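Long-range contacts in putative alpha-L-fucosidase (Bacteroides thetaiotaomicron VPI-5482, PDB 3GZA), which probably hydrolyses alpha-L-fucosidic linkages as a glycoside hydrolase of family 29, removing terminal fucose from glycans: residues 29-34 and 82-87; 50-55 and 100-105. All coordinates share one frame; numbering follows the deposited sequence. Where two conformers were deposited one is given.

Interaction 1. Residues 29-34 and 82-87; sequences DLHVFD and HETGFG. With NA (sodium ion), chain G.
The carboxylate of Asp29 is gripped at both oxygens, and OD1 takes two direct bonds. Thr84 OG1 gives its proton to Asp29 OD1 at 2.7 Å, on the syn lone pair, while Leu30 N reaches the same OD1 from the anti side at 2.6 Å, tilted 25° out of the carboxylate plane. The Thr84 hydroxyl works both ways: its OG1 also accepts from Phe86 N at 3.0 Å, closing an ST turn that ties the hydroxyl to its own loop. Asp29 OD2 accepts a weak bond from Thr84 N, and two waters donate to it. One of them is held by His82 N and Phe86 O as well; the other lies 2.7 Å from Asp29 OD2 and joins it to His31 NE2 and His82 ND1, in the plane of both rings. His31 CG lies between its backbone N and carbonyl carbon (chi1 54°), which turns the ring edge to this water and to the Thr84 CG2 methyl.

Beside the polar cluster the contact becomes apolar. Leu30 CD2 sits over the centre of the Phe86 ring, 3.7 Å from its centroid and 11° off the normal, a CH-pi contact.

Segment 29-34 also binds sodium: His31 O and Asp34 OD1 each coordinate it at 2.4 Å, with Ile36 O and three waters. His31 thus links the Asp29 cluster to the metal, since its ND1 is hydrogen-bonded to a sodium-bound water. In the (beta/alpha) barrel expected of this family, the two loops follow the neighbouring parallel strands 22-26 and 75-79, and Asn43 of helix 40-45 packs on His31 and Thr84.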
ATOM      1  N   ASP A  29      13.678  -5.583   7.443  1.00 25.02           N
ATOM      2  CA  ASP A  29      12.740  -5.233   6.396  1.00 25.33           C
ATOM      3  C   ASP A  29      12.551  -6.470   5.537  1.00 26.15           C
ATOM      4  O   ASP A  29      13.193  -7.498   5.759  1.00 26.72           O
ATOM      5  CB  ASP A  29      13.261  -3.994   5.630  1.00 25.75           C
ATOM      6  CG  ASP A  29      12.184  -3.238   4.836  1.00 26.20           C
ATOM      7  OD1 ASP A  29      11.087  -3.820   4.524  1.00 25.02           O
ATOM      8  OD2 ASP A  29      12.468  -2.053   4.505  1.00 26.38           O
ATOM      9  N   LEU A  30      11.666  -6.373   4.529  1.00 25.47           N
ATOM     10  CA  LEU A  30      11.257  -7.578   3.780  1.00 25.67           C
ATOM     11  C   LEU A  30      12.373  -8.342   3.092  1.00 24.02           C
ATOM     12  O   LEU A  30      12.328  -9.579   2.990  1.00 24.33           O
ATOM     13  CB  LEU A  30      10.191  -7.175   2.748  1.00 25.60           C
ATOM     14  CG  LEU A  30       8.902  -6.571   3.308  1.00 25.53           C
ATOM     15  CD1 LEU A  30       8.088  -5.924   2.157  1.00 26.78           C
ATOM     16  CD2 LEU A  30       8.060  -7.616   4.099  1.00 27.27           C
ATOM     17  N   HIS A  31      13.362  -7.642   2.577  1.00 24.81           N
ATOM     18  CA  HIS A  31      14.438  -8.235   1.814  1.00 24.53           C
ATOM     19  C   HIS A  31      15.374  -9.085   2.669  1.00 25.00           C
ATOM     20  O   HIS A  31      16.189  -9.817   2.104  1.00 24.84           O
ATOM     21  CB  HIS A  31      15.243  -7.166   1.054  1.00 24.61           C
ATOM     22  CG  HIS A  31      15.751  -6.066   1.914  1.00 25.02           C
ATOM     23  ND1 HIS A  31      16.850  -6.207   2.752  1.00 26.38           N
ATOM     24  CD2 HIS A  31      15.260  -4.824   2.145  1.00 25.54           C
ATOM     25  CE1 HIS A  31      17.036  -5.074   3.399  1.00 26.89           C
ATOM     26  NE2 HIS A  31      16.088  -4.220   3.054  1.00 26.49           N
ATOM     27  N   VAL A  32      15.299  -9.004   4.002  1.00 25.95           N
ATOM     28  CA  VAL A  32      16.065  -9.937   4.818  1.00 25.76           C
ATOM     29  C   VAL A  32      15.706 -11.403   4.522  1.00 25.75           C
ATOM     30  O   VAL A  32      16.531 -12.330   4.682  1.00 25.77           O
ATOM     31  CB  VAL A  32      15.863  -9.628   6.307  1.00 26.02           C
ATOM     32  CG1 VAL A  32      16.337 -10.765   7.209  1.00 25.26           C
ATOM     33  CG2 VAL A  32      16.515  -8.275   6.674  1.00 27.16           C
ATOM     34  N   PHE A  33      14.494 -11.627   3.975  1.00 25.25           N
ATOM     35  CA  PHE A  33      13.954 -12.960   3.753  1.00 25.52           C
ATOM     36  C   PHE A  33      14.055 -13.441   2.315  1.00 25.83           C
ATOM     37  O   PHE A  33      13.502 -14.552   1.969  1.00 26.67           O
ATOM     38  CB  PHE A  33      12.474 -12.945   4.175  1.00 26.16           C
ATOM     39  CG  PHE A  33      12.253 -12.578   5.616  1.00 25.30           C
ATOM     40  CD1 PHE A  33      12.255 -11.234   6.002  1.00 26.17           C
ATOM     41  CD2 PHE A  33      12.022 -13.587   6.554  1.00 28.42           C
ATOM     42  CE1 PHE A  33      12.040 -10.904   7.344  1.00 29.48           C
ATOM     43  CE2 PHE A  33      11.839 -13.309   7.872  1.00 26.99           C
ATOM     44  CZ  PHE A  33      11.847 -11.975   8.277  1.00 25.86           C
ATOM     45  N   ASP A  34      14.774 -12.679   1.482  1.00 27.08           N
ATOM     46  CA  ASP A  34      14.835 -12.984   0.059  1.00 26.42           C
ATOM     47  C   ASP A  34      15.940 -13.938  -0.404  1.00 25.86           C
ATOM     48  O   ASP A  34      16.083 -14.202  -1.600  1.00 28.24           O
ATOM     49  CB  ASP A  34      14.854 -11.721  -0.789  1.00 26.54           C
ATOM     50  CG  ASP A  34      16.144 -10.961  -0.735  1.00 26.13           C
ATOM     51  OD1 ASP A  34      17.080 -11.452  -0.088  1.00 27.02           O
ATOM     52  OD2 ASP A  34      16.223  -9.842  -1.331  1.00 28.85           O
ATOM     53  N   HIS A  82      12.013   1.371   6.559  1.00 25.24           N
ATOM     54  CA  HIS A  82      13.329   1.602   6.037  1.00 24.96           C
ATOM     55  C   HIS A  82      13.184   2.106   4.608  1.00 25.07           C
ATOM     56  O   HIS A  82      12.921   3.296   4.423  1.00 27.36           O
ATOM     57  CB  HIS A  82      14.276   0.424   6.272  1.00 25.61           C
ATOM     58  CG  HIS A  82      15.682   0.719   5.905  1.00 26.07           C
ATOM     59  ND1 HIS A  82      16.237   0.286   4.735  1.00 26.97           N
ATOM     60  CD2 HIS A  82      16.641   1.434   6.540  1.00 25.17           C
ATOM     61  CE1 HIS A  82      17.487   0.709   4.655  1.00 27.42           C
ATOM     62  NE2 HIS A  82      17.757   1.436   5.733  1.00 26.13           N
ATOM     63  N   GLU A  83      13.336   1.245   3.588  1.00 24.87           N
ATOM     64  CA  GLU A  83      13.258   1.653   2.207  1.00 24.72           C
ATOM     65  C   GLU A  83      12.137   1.026   1.395  1.00 24.15           C
ATOM     66  O   GLU A  83      11.750   1.586   0.389  1.00 24.12           O
ATOM     67  CB  GLU A  83      14.571   1.313   1.486  1.00 25.34           C
ATOM     68  CG  GLU A  83      15.785   2.136   1.970  1.00 25.54           C
ATOM     69  CD  GLU A  83      17.119   1.536   1.559  1.00 27.38           C
ATOM     70  OE1 GLU A  83      17.183   0.319   1.216  1.00 26.22           O
ATOM     71  OE2 GLU A  83      18.120   2.250   1.664  1.00 24.96           O
ATOM     72  N   THR A  84      11.596  -0.115   1.804  1.00 24.71           N
ATOM     73  CA  THR A  84      10.575  -0.776   0.969  1.00 24.45           C
ATOM     74  C   THR A  84       9.217  -0.115   1.103  1.00 25.34           C
ATOM     75  O   THR A  84       8.358  -0.310   0.263  1.00 25.13           O
ATOM     76  CB  THR A  84      10.399  -2.260   1.297  1.00 24.32           C
ATOM     77  OG1 THR A  84       9.783  -2.406   2.590  1.00 25.22           O
ATOM     78  CG2 THR A  84      11.743  -3.037   1.214  1.00 26.27           C
ATOM     79  N   GLY A  85       9.050   0.617   2.194  1.00 24.15           N
ATOM     80  CA  GLY A  85       7.789   1.177   2.596  1.00 24.74           C
ATOM     81  C   GLY A  85       7.043   0.323   3.598  1.00 23.69           C
ATOM     82  O   GLY A  85       6.043   0.815   4.120  1.00 24.88           O
ATOM     83  N   PHE A  86       7.480  -0.918   3.860  1.00 24.91           N
ATOM     84  CA  PHE A  86       6.773  -1.819   4.728  1.00 25.65           C
ATOM     85  C   PHE A  86       6.977  -1.409   6.149  1.00 25.03           C
ATOM     86  O   PHE A  86       8.102  -1.117   6.544  1.00 26.35           O
ATOM     87  CB  PHE A  86       7.346  -3.198   4.567  1.00 24.67           C
ATOM     88  CG  PHE A  86       6.529  -4.278   5.245  1.00 25.09           C
ATOM     89  CD1 PHE A  86       5.309  -4.657   4.724  1.00 25.42           C
ATOM     90  CD2 PHE A  86       7.008  -4.902   6.364  1.00 27.45           C
ATOM     91  CE1 PHE A  86       4.565  -5.657   5.275  1.00 27.07           C
ATOM     92  CE2 PHE A  86       6.256  -5.906   6.951  1.00 28.14           C
ATOM     93  CZ  PHE A  86       5.031  -6.277   6.411  1.00 25.90           C
ATOM     94  N   GLY A  87       5.928  -1.477   6.945  1.00 23.96           N
ATOM     95  CA  GLY A  87       6.008  -1.125   8.324  1.00 23.83           C
ATOM     96  C   GLY A  87       5.826  -2.276   9.309  1.00 25.08           C
ATOM     97  O   GLY A  87       4.909  -3.063   9.189  1.00 26.23           O
TER
HETATM   98 NA    NA G 471      18.448 -10.139   1.429  1.00 12.96          NA
HETATM   99  O   HOH W   1      10.300  -0.289   4.957  1.00 10.76           O
HETATM  100  O   HOH W   2      14.920  -1.699   3.355  1.00 12.46           O
HETATM  101  O   HOH W   3      18.926  -8.277   2.966  1.00 14.31           O
HETATM  102  O   HOH W   4      18.952 -11.406   3.404  1.00 15.75           O
HETATM  103  O   HOH W   5      18.293  -8.546  -0.578  1.00 15.53           O

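Interaction 2. Residues 50-55 and 100-105; sequences DYNIFN and AVKWRD
Lys102 N donates to Asn52 OD1 at 2.9 Å, almost straight at 175°, and this bond pins two loops of the TIM-barrel-type domain together. The donor stands somewhat out of the carbonyl plane, and the Lys102 chain, extended beyond CG, runs across the Asn52 amide at about a right angle, so its methylenes pack on the amide.

Next along the loops is an edge-to-face aromatic pair. Phe54 turns its edge to one face of Trp103, with the planes at 81° and CE1 nearest CE3 of the indole. On the opposite face of the same indole lies Arg104 CG, so the ring is sandwiched between phenyl and aliphatic chain. Trp103 CG lies anti to its backbone N (chi1 178°), which sets the indole against 50-55, with Asn55 OD1 at the ring edge beside CD1. At the other end, Tyr51 CD1 meets Val101 CG1 obliquely, and its CE1 touches Ala100 CB.

Three waters bridge the two segments through side-chain and backbone atoms. One donates to both Asn52 OD1 and Phe54 O and accepts from Trp103 N, so the Asn52 oxygen has a second donor; another links Asn52 ND2 to Ala100 O.

Further out, Asp50 shapes the first loop: its OD1 accepts from Asn52 N at 2.9 Å, an Asx turn at the start of the 3-10 segment 51-53. Ile110 of helix 110-121 packs against Phe54 and Trp103, and Val93 and Asp92 of the second subunit lie against Tyr51, Asn52 and Lys102. The third water accepts a hydrogen bond from Tyr51 OH at 2.6 Å and donates to Ala100 O at 2.8 Å.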
ATOM      1  N   ASP A  50       6.964 -10.154  -3.395  1.00 25.31           N
ATOM      2  CA  ASP A  50       6.048 -10.901  -2.533  1.00 25.56           C
ATOM      3  C   ASP A  50       6.389 -10.657  -1.109  1.00 25.34           C
ATOM      4  O   ASP A  50       7.412 -11.122  -0.614  1.00 25.69           O
ATOM      5  CB  ASP A  50       6.185 -12.377  -2.910  1.00 24.57           C
ATOM      6  CG  ASP A  50       5.278 -13.293  -2.103  1.00 26.43           C
ATOM      7  OD1 ASP A  50       4.534 -12.807  -1.244  1.00 25.92           O
ATOM      8  OD2 ASP A  50       5.299 -14.538  -2.370  1.00 28.13           O
ATOM      9  N   TYR A  51       5.549  -9.912  -0.427  1.00 25.28           N
ATOM     10  CA  TYR A  51       5.825  -9.620   0.957  1.00 24.49           C
ATOM     11  C   TYR A  51       5.625 -10.801   1.906  1.00 24.57           C
ATOM     12  O   TYR A  51       6.061 -10.740   3.064  1.00 26.22           O
ATOM     13  CB  TYR A  51       5.062  -8.407   1.456  1.00 25.15           C
ATOM     14  CG  TYR A  51       3.573  -8.343   1.119  1.00 25.07           C
ATOM     15  CD1 TYR A  51       2.599  -9.045   1.807  1.00 25.51           C
ATOM     16  CD2 TYR A  51       3.158  -7.468   0.108  1.00 27.12           C
ATOM     17  CE1 TYR A  51       1.263  -8.910   1.474  1.00 24.73           C
ATOM     18  CE2 TYR A  51       1.848  -7.316  -0.216  1.00 24.30           C
ATOM     19  CZ  TYR A  51       0.904  -8.009   0.461  1.00 23.63           C
ATOM     20  OH  TYR A  51      -0.396  -7.845   0.089  1.00 25.27           O
ATOM     21  N   ASN A  52       5.001 -11.896   1.464  1.00 25.19           N
ATOM     22  CA  ASN A  52       4.864 -13.058   2.321  1.00 25.80           C
ATOM     23  C   ASN A  52       6.129 -13.881   2.499  1.00 26.30           C
ATOM     24  O   ASN A  52       6.129 -14.922   3.148  1.00 27.01           O
ATOM     25  CB  ASN A  52       3.616 -13.885   2.009  1.00 25.01           C
ATOM     26  CG  ASN A  52       2.382 -13.252   2.650  1.00 25.89           C
ATOM     27  OD1 ASN A  52       2.349 -13.015   3.871  1.00 26.70           O
ATOM     28  ND2 ASN A  52       1.379 -12.949   1.835  1.00 25.63           N
ATOM     29  N   ILE A  53       7.232 -13.419   1.935  1.00 25.36           N
ATOM     30  CA  ILE A  53       8.504 -14.017   2.307  1.00 25.43           C
ATOM     31  C   ILE A  53       8.783 -13.664   3.788  1.00 26.76           C
ATOM     32  O   ILE A  53       9.599 -14.324   4.454  1.00 25.70           O
ATOM     33  CB  ILE A  53       9.671 -13.560   1.399  1.00 25.11           C
ATOM     34  CG1 ILE A  53       9.894 -12.025   1.400  1.00 26.48           C
ATOM     35  CG2 ILE A  53       9.486 -14.123  -0.027  1.00 25.60           C
ATOM     36  CD1 ILE A  53      11.137 -11.509   0.577  1.00 25.76           C
ATOM     37  N   PHE A  54       8.110 -12.633   4.297  1.00 26.38           N
ATOM     38  CA  PHE A  54       8.288 -12.220   5.683  1.00 26.04           C
ATOM     39  C   PHE A  54       7.619 -13.249   6.586  1.00 26.43           C
ATOM     40  O   PHE A  54       6.379 -13.225   6.758  1.00 26.48           O
ATOM     41  CB  PHE A  54       7.636 -10.867   5.931  1.00 27.41           C
ATOM     42  CG  PHE A  54       8.013 -10.248   7.264  1.00 26.84           C
ATOM     43  CD1 PHE A  54       7.277 -10.509   8.406  1.00 27.98           C
ATOM     44  CD2 PHE A  54       9.101  -9.406   7.354  1.00 29.63           C
ATOM     45  CE1 PHE A  54       7.652 -10.035   9.618  1.00 26.57           C
ATOM     46  CE2 PHE A  54       9.491  -8.857   8.583  1.00 27.48           C
ATOM     47  CZ  PHE A  54       8.741  -9.157   9.719  1.00 27.17           C
ATOM     48  N   ASN A  55       8.415 -14.090   7.233  1.00 26.88           N
ATOM     49  CA  ASN A  55       7.901 -15.167   8.079  1.00 25.99           C
ATOM     50  C   ASN A  55       8.888 -15.608   9.163  1.00 26.70           C
ATOM     51  O   ASN A  55       9.381 -16.745   9.109  1.00 28.22           O
ATOM     52  CB  ASN A  55       7.477 -16.331   7.170  1.00 26.55           C
ATOM     53  CG  ASN A  55       6.683 -17.386   7.883  1.00 28.81           C
ATOM     54  OD1 ASN A  55       5.931 -17.084   8.818  1.00 31.33           O
ATOM     55  ND2 ASN A  55       6.826 -18.642   7.438  1.00 30.76           N
ATOM     56  N   ALA A 100      -0.924  -6.855   6.597  1.00 24.74           N
ATOM     57  CA  ALA A 100      -1.053  -7.438   5.260  1.00 24.23           C
ATOM     58  C   ALA A 100      -0.604  -8.860   5.125  1.00 24.83           C
ATOM     59  O   ALA A 100      -0.949  -9.525   4.150  1.00 24.47           O
ATOM     60  CB  ALA A 100      -0.264  -6.579   4.262  1.00 25.25           C
ATOM     61  N   VAL A 101       0.213  -9.326   6.077  1.00 25.48           N
ATOM     62  CA  VAL A 101       0.914 -10.569   5.902  1.00 24.94           C
ATOM     63  C   VAL A 101       0.272 -11.739   6.608  1.00 25.32           C
ATOM     64  O   VAL A 101      -0.534 -11.555   7.532  1.00 25.68           O
ATOM     65  CB  VAL A 101       2.396 -10.456   6.375  1.00 25.11           C
ATOM     66  CG1 VAL A 101       3.136  -9.383   5.612  1.00 24.97           C
ATOM     67  CG2 VAL A 101       2.486 -10.285   7.915  1.00 25.79           C
ATOM     68  N   LYS A 102       0.567 -12.946   6.133  1.00 24.56           N
ATOM     69  CA  LYS A 102       0.041 -14.186   6.745  1.00 24.99           C
ATOM     70  C   LYS A 102       0.654 -14.503   8.111  1.00 23.55           C
ATOM     71  O   LYS A 102      -0.034 -15.044   8.994  1.00 24.86           O
ATOM     72  CB  LYS A 102       0.276 -15.367   5.806  1.00 26.16           C
ATOM     73  CG  LYS A 102      -0.453 -15.265   4.471  1.00 27.89           C
ATOM     74  CD  LYS A 102       0.049 -16.350   3.517  1.00 32.88           C
ATOM     75  CE  LYS A 102      -0.704 -16.342   2.146  1.00 38.44           C
ATOM     76  NZ  LYS A 102      -0.218 -17.400   1.133  1.00 37.77           N
ATOM     77  N   TRP A 103       1.926 -14.118   8.287  1.00 24.53           N
ATOM     78  CA  TRP A 103       2.618 -14.278   9.559  1.00 25.10           C
ATOM     79  C   TRP A 103       1.812 -13.629  10.681  1.00 25.19           C
ATOM     80  O   TRP A 103       1.341 -12.493  10.554  1.00 26.20           O
ATOM     81  CB  TRP A 103       3.997 -13.652   9.461  1.00 25.98           C
ATOM     82  CG  TRP A 103       4.789 -13.715  10.712  1.00 26.67           C
ATOM     83  CD1 TRP A 103       5.488 -14.774  11.167  1.00 28.07           C
ATOM     84  CD2 TRP A 103       5.010 -12.650  11.653  1.00 25.79           C
ATOM     85  NE1 TRP A 103       6.124 -14.452  12.347  1.00 27.10           N
ATOM     86  CE2 TRP A 103       5.860 -13.156  12.657  1.00 27.85           C
ATOM     87  CE3 TRP A 103       4.592 -11.326  11.739  1.00 26.92           C
ATOM     88  CZ2 TRP A 103       6.281 -12.382  13.746  1.00 27.95           C
ATOM     89  CZ3 TRP A 103       5.010 -10.574  12.803  1.00 25.51           C
ATOM     90  CH2 TRP A 103       5.848 -11.084  13.782  1.00 28.13           C
ATOM     91  N   ARG A 104       1.630 -14.386  11.767  1.00 24.51           N
ATOM     92  CA  ARG A 104       0.830 -13.946  12.891  1.00 24.74           C
ATOM     93  C   ARG A 104      -0.594 -13.500  12.540  1.00 24.42           C
ATOM     94  O   ARG A 104      -1.222 -12.756  13.300  1.00 24.70           O
ATOM     95  CB  ARG A 104       1.557 -12.947  13.789  1.00 25.70           C
ATOM     96  CG  ARG A 104       2.696 -13.604  14.555  1.00 27.26           C
ATOM     97  CD  ARG A 104       3.295 -12.644  15.530  1.00 28.53           C
ATOM     98  NE  ARG A 104       4.421 -13.281  16.219  1.00 28.61           N
ATOM     99  CZ  ARG A 104       5.222 -12.696  17.109  1.00 32.10           C
ATOM    100  NH1 ARG A 104       5.058 -11.446  17.485  1.00 31.69           N
ATOM    101  NH2 ARG A 104       6.219 -13.405  17.618  1.00 34.47           N
ATOM    102  N   ASP A 105      -1.121 -14.058  11.446  1.00 24.93           N
ATOM    103  CA  ASP A 105      -2.502 -13.864  11.024  0.50 25.41           C
ATOM    104  C   ASP A 105      -2.840 -12.385  10.880  1.00 24.70           C
ATOM    105  O   ASP A 105      -3.983 -11.967  11.157  1.00 25.62           O
ATOM    106  CB  ASP A 105      -3.423 -14.578  12.036  0.50 25.59           C
ATOM    107  CG  ASP A 105      -4.874 -14.745  11.547  0.50 26.82           C
ATOM    108  OD1 ASP A 105      -5.117 -14.888  10.329  0.50 27.72           O
ATOM    109  OD2 ASP A 105      -5.758 -14.749  12.415  0.50 30.04           O
TER
HETATM  110  O   HOH W   6      -2.185  -8.333   1.953  1.00 12.73           O
HETATM  111  O   HOH W   7       3.794 -13.813   6.015  1.00 12.65           O
HETATM  112  O   HOH W   8      -0.995 -12.065   3.025  1.00 13.83           O

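Interactions 1 and 2 have their centres 11 Å apart and join much the same parts of the fold: 82-87 and 100-105 belong to one loop region after strand 75-79, while 29-34 and 50-55 flank helix 40-45. They meet directly where Phe33 packs on Phe54, with Phe33 CE1 3.3 Å from Phe54 CD2. The touching residues of interaction 1 are all buried and gather around a carboxylate, with a sodium site at its edge. Interaction 2 lies farther from the chain's centre, mixes buried rings with exposed Asn55 and Lys102, relies on an uncharged amide and water bridges, and reaches the second subunit, which does not touch interaction 1.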